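Putative fimbriae assembly chaperone (PDB 2CO7) probably acts as a periplasmic chaperone of the PapD-like family, helping fimbrial subunits to fold and be assembled into surface fibres. Local coordinates at residues 166-172 with 200-206. Residues are numbered along the deposited sequence; the frame is centred on the assembly and turned at random.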
ATOM      1  N   ASN B 166      -4.689   0.131 -14.812  1.00 18.94           N
ATOM      2  CA  ASN B 166      -4.997  -0.082 -13.427  1.00 19.68           C
ATOM      3  C   ASN B 166      -6.458  -0.459 -13.402  1.00 20.13           C
ATOM      4  O   ASN B 166      -7.321   0.406 -13.425  1.00 20.40           O
ATOM      5  CB  ASN B 166      -4.680   1.203 -12.654  1.00 21.19           C
ATOM      6  CG  ASN B 166      -3.200   1.516 -12.696  1.00 22.52           C
ATOM      7  OD1 ASN B 166      -2.374   0.748 -12.167  1.00 21.66           O
ATOM      8  ND2 ASN B 166      -2.838   2.610 -13.371  1.00 22.76           N
ATOM      9  N   LEU B 167      -6.724  -1.762 -13.379  1.00 19.93           N
ATOM     10  CA  LEU B 167      -8.086  -2.249 -13.555  1.00 21.31           C
ATOM     11  C   LEU B 167      -8.882  -2.238 -12.251  1.00 21.12           C
ATOM     12  O   LEU B 167      -8.363  -2.532 -11.183  1.00 21.32           O
ATOM     13  CB  LEU B 167      -8.106  -3.649 -14.183  1.00 22.45           C
ATOM     14  CG  LEU B 167      -7.847  -3.812 -15.702  1.00 25.21           C
ATOM     15  CD1 LEU B 167      -7.510  -2.538 -16.500  1.00 29.23           C
ATOM     16  CD2 LEU B 167      -6.765  -4.860 -15.847  1.00 30.48           C
ATOM     17  N   ALA B 168     -10.145  -1.826 -12.351  1.00 22.13           N
ATOM     18  CA  ALA B 168     -11.068  -1.916 -11.225  1.00 21.79           C
ATOM     19  C   ALA B 168     -12.381  -2.552 -11.683  1.00 21.72           C
ATOM     20  O   ALA B 168     -12.686  -2.579 -12.890  1.00 21.51           O
ATOM     21  CB  ALA B 168     -11.304  -0.541 -10.636  1.00 23.05           C
ATOM     22  N   SER B 169     -13.138  -3.075 -10.717  1.00 21.62           N
ATOM     23  CA  SER B 169     -14.513  -3.569 -10.939  1.00 21.12           C
ATOM     24  C   SER B 169     -14.578  -4.570 -12.097  1.00 20.95           C
ATOM     25  O   SER B 169     -15.509  -4.529 -12.904  1.00 21.16           O
ATOM     26  CB  SER B 169     -15.463  -2.389 -11.187  1.00 21.94           C
ATOM     27  OG  SER B 169     -15.619  -1.565 -10.021  1.00 23.93           O
ATOM     28  N   VAL B 170     -13.566  -5.442 -12.194  1.00 20.01           N
ATOM     29  CA  VAL B 170     -13.549  -6.545 -13.182  1.00 18.70           C
ATOM     30  C   VAL B 170     -14.552  -7.693 -12.865  1.00 18.68           C
ATOM     31  O   VAL B 170     -14.559  -8.220 -11.751  1.00 17.47           O
ATOM     32  CB  VAL B 170     -12.120  -7.169 -13.321  1.00 18.74           C
ATOM     33  CG1 VAL B 170     -12.105  -8.221 -14.402  1.00 18.89           C
ATOM     34  CG2 VAL B 170     -11.057  -6.106 -13.607  1.00 20.02           C
ATOM     35  N   THR B 171     -15.370  -8.094 -13.843  1.00 17.51           N
ATOM     36  CA  THR B 171     -16.254  -9.253 -13.682  1.00 18.04           C
ATOM     37  C   THR B 171     -16.184 -10.208 -14.868  1.00 17.98           C
ATOM     38  O   THR B 171     -15.923  -9.789 -15.992  1.00 17.05           O
ATOM     39  CB  THR B 171     -17.750  -8.860 -13.479  1.00 18.50           C
ATOM     40  OG1 THR B 171     -18.183  -7.991 -14.546  1.00 18.81           O
ATOM     41  CG2 THR B 171     -17.948  -8.182 -12.117  1.00 17.80           C
ATOM     42  N   VAL B 172     -16.399 -11.491 -14.599  1.00 17.04           N
ATOM     43  CA  VAL B 172     -16.455 -12.517 -15.637  1.00 18.12           C
ATOM     44  C   VAL B 172     -17.790 -13.245 -15.510  1.00 18.86           C
ATOM     45  O   VAL B 172     -18.081 -13.853 -14.480  1.00 18.15           O
ATOM     46  CB  VAL B 172     -15.243 -13.498 -15.552  1.00 18.04           C
ATOM     47  CG1 VAL B 172     -15.421 -14.674 -16.505  1.00 18.30           C
ATOM     48  CG2 VAL B 172     -13.939 -12.738 -15.856  1.00 19.15           C
ATOM     49  N   ASP B 200     -18.602 -13.291 -20.582  1.00 25.21           N
ATOM     50  CA  ASP B 200     -18.138 -11.962 -20.994  1.00 24.85           C
ATOM     51  C   ASP B 200     -17.432 -11.217 -19.860  1.00 23.60           C
ATOM     52  O   ASP B 200     -17.778 -11.355 -18.691  1.00 22.93           O
ATOM     53  CB  ASP B 200     -19.281 -11.159 -21.622  1.00 25.46           C
ATOM     54  CG  ASP B 200     -19.853 -11.835 -22.887  1.00 26.76           C
ATOM     55  OD1 ASP B 200     -19.149 -12.633 -23.549  1.00 28.56           O
ATOM     56  OD2 ASP B 200     -21.028 -11.588 -23.212  1.00 30.45           O
ATOM     57  N   ILE B 201     -16.402 -10.459 -20.213  1.00 22.87           N
ATOM     58  CA  ILE B 201     -15.645  -9.740 -19.223  1.00 21.91           C
ATOM     59  C   ILE B 201     -16.104  -8.306 -19.245  1.00 21.33           C
ATOM     60  O   ILE B 201     -16.373  -7.749 -20.313  1.00 21.13           O
ATOM     61  CB  ILE B 201     -14.142  -9.831 -19.516  1.00 22.32           C
ATOM     62  CG1 ILE B 201     -13.742 -11.301 -19.612  1.00 23.52           C
ATOM     63  CG2 ILE B 201     -13.316  -9.124 -18.427  1.00 21.89           C
ATOM     64  CD1 ILE B 201     -12.816 -11.583 -20.759  1.00 26.18           C
ATOM     65  N   GLU B 202     -16.207  -7.717 -18.059  1.00 20.79           N
ATOM     66  CA  GLU B 202     -16.469  -6.292 -17.918  1.00 20.37           C
ATOM     67  C   GLU B 202     -15.427  -5.717 -16.975  1.00 20.00           C
ATOM     68  O   GLU B 202     -15.065  -6.357 -15.990  1.00 19.58           O
ATOM     69  CB  GLU B 202     -17.886  -6.027 -17.386  1.00 19.52           C
ATOM     70  CG  GLU B 202     -18.170  -4.533 -17.128  1.00 20.67           C
ATOM     71  CD  GLU B 202     -19.570  -4.240 -16.584  1.00 22.96           C
ATOM     72  OE1 GLU B 202     -20.499  -5.022 -16.870  1.00 24.44           O
ATOM     73  OE2 GLU B 202     -19.742  -3.219 -15.864  1.00 26.87           O
ATOM     74  N   TRP B 203     -14.938  -4.519 -17.281  1.00 19.14           N
ATOM     75  CA  TRP B 203     -13.951  -3.875 -16.438  1.00 20.14           C
ATOM     76  C   TRP B 203     -14.027  -2.377 -16.547  1.00 20.08           C
ATOM     77  O   TRP B 203     -14.664  -1.842 -17.462  1.00 19.13           O
ATOM     78  CB  TRP B 203     -12.520  -4.345 -16.784  1.00 20.66           C
ATOM     79  CG  TRP B 203     -12.021  -3.933 -18.160  1.00 21.55           C
ATOM     80  CD1 TRP B 203     -11.160  -2.912 -18.447  1.00 24.79           C
ATOM     81  CD2 TRP B 203     -12.339  -4.558 -19.414  1.00 24.04           C
ATOM     82  NE1 TRP B 203     -10.935  -2.856 -19.813  1.00 23.91           N
ATOM     83  CE2 TRP B 203     -11.630  -3.863 -20.425  1.00 23.82           C
ATOM     84  CE3 TRP B 203     -13.139  -5.649 -19.779  1.00 22.40           C
ATOM     85  CZ2 TRP B 203     -11.722  -4.213 -21.789  1.00 23.12           C
ATOM     86  CZ3 TRP B 203     -13.236  -5.994 -21.117  1.00 22.60           C
ATOM     87  CH2 TRP B 203     -12.521  -5.268 -22.111  1.00 24.31           C
ATOM     88  N   ARG B 204     -13.382  -1.722 -15.588  1.00 19.82           N
ATOM     89  CA  ARG B 204     -13.165  -0.287 -15.614  1.00 20.63           C
ATOM     90  C   ARG B 204     -11.677  -0.057 -15.346  1.00 20.76           C
ATOM     91  O   ARG B 204     -10.964  -0.978 -14.939  1.00 21.72           O
ATOM     92  CB  ARG B 204     -14.015   0.413 -14.560  1.00 20.34           C
ATOM     93  CG  ARG B 204     -15.527   0.337 -14.793  1.00 21.85           C
ATOM     94  CD  ARG B 204     -16.239   0.720 -13.526  1.00 24.64           C
ATOM     95  NE  ARG B 204     -17.676   0.468 -13.555  1.00 24.75           N
ATOM     96  CZ  ARG B 204     -18.600   1.394 -13.803  1.00 25.73           C
ATOM     97  NH1 ARG B 204     -18.242   2.641 -14.090  1.00 25.89           N
ATOM     98  NH2 ARG B 204     -19.893   1.060 -13.793  1.00 27.10           N
ATOM     99  N   VAL B 205     -11.206   1.138 -15.640  1.00 20.79           N
ATOM    100  CA  VAL B 205      -9.863   1.500 -15.240  1.00 20.33           C
ATOM    101  C   VAL B 205      -9.941   2.660 -14.261  1.00 19.49           C
ATOM    102  O   VAL B 205     -10.834   3.471 -14.319  1.00 19.47           O
ATOM    103  CB  VAL B 205      -8.894   1.821 -16.422  1.00 21.63           C
ATOM    104  CG1 VAL B 205      -8.720   0.556 -17.353  1.00 23.88           C
ATOM    105  CG2 VAL B 205      -9.362   3.031 -17.213  1.00 22.65           C
ATOM    106  N   ILE B 206      -8.985   2.713 -13.349  1.00 19.22           N
ATOM    107  CA  ILE B 206      -8.876   3.871 -12.489  1.00 18.19           C
ATOM    108  C   ILE B 206      -8.182   4.944 -13.353  1.00 18.15           C
ATOM    109  O   ILE B 206      -7.108   4.692 -13.932  1.00 18.03           O
ATOM    110  CB  ILE B 206      -8.067   3.573 -11.226  1.00 19.00           C
ATOM    111  CG1 ILE B 206      -8.677   2.387 -10.442  1.00 20.21           C
ATOM    112  CG2 ILE B 206      -8.023   4.838 -10.312  1.00 16.52           C
ATOM    113  CD1 ILE B 206      -7.806   1.994  -9.241  1.00 18.15           C
TER
HETATM  114  O   HOH W   1      -4.495   5.040 -12.928  1.00 13.64           O
HETATM  115  O   HOH W   2     -18.786  -9.899 -16.865  1.00 25.37           O
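Beside the indole of Trp-203, CG2 of Val-170 packs 3.9 Å from the tryptophan CB, and Leu-167 is an oblique neighbour of the ring. Trp-148 and Phe-216 meet the same ring from elsewhere in the domain, the latter at about 20° to its plane, so a large aromatic suits this interior face. With CG between the backbone N and carbonyl carbon (chi1 66°), the ring is led away from 166-172 toward these partners. NH1 of the Arg-204 guanidinium hydrogen-bonds Ser-213 O; CB of Ser-169 approaches this flat group obliquely, 4.0 Å from the arginine CD, and its OG is hydrogen-bonded to Glu-212 OE1.

Val-172 CG2 lies 4.0 Å from Ile-201 CG1, the two beta-branched side chains side by side and pointing the same way, as suits a buried non-hydrogen-bonded strand pair. These strands belong to the immunoglobulin-like C-terminal domain of the chaperone and run antiparallel. A beta bulge at Ser-169 and Val-170 shifts the register by one residue; Ser-169 takes positive phi, which turns the chain. On one side of the bulge Thr-171 and Glu-202 form a hydrogen-bonded pair, Thr-171 N lying 2.8 Å from Glu-202 O and in its carbonyl plane. On the other, Ala-168 N hydrogen-bonds Arg-204 O at 2.8 Å from above the carbonyl plane, and Arg-204 N returns a bond to Ala-168 O. On the more exposed face, OG1 of Thr-171 rests 3.5 Å from Glu-202 CB, and the methyl of Ala-168 meets CG1 of Ile-206 at 3.9 Å. Asn-166 O accepts a nearly straight bond from Ile-206 N (167°), while its side-chain OD1 is held by Lys-127.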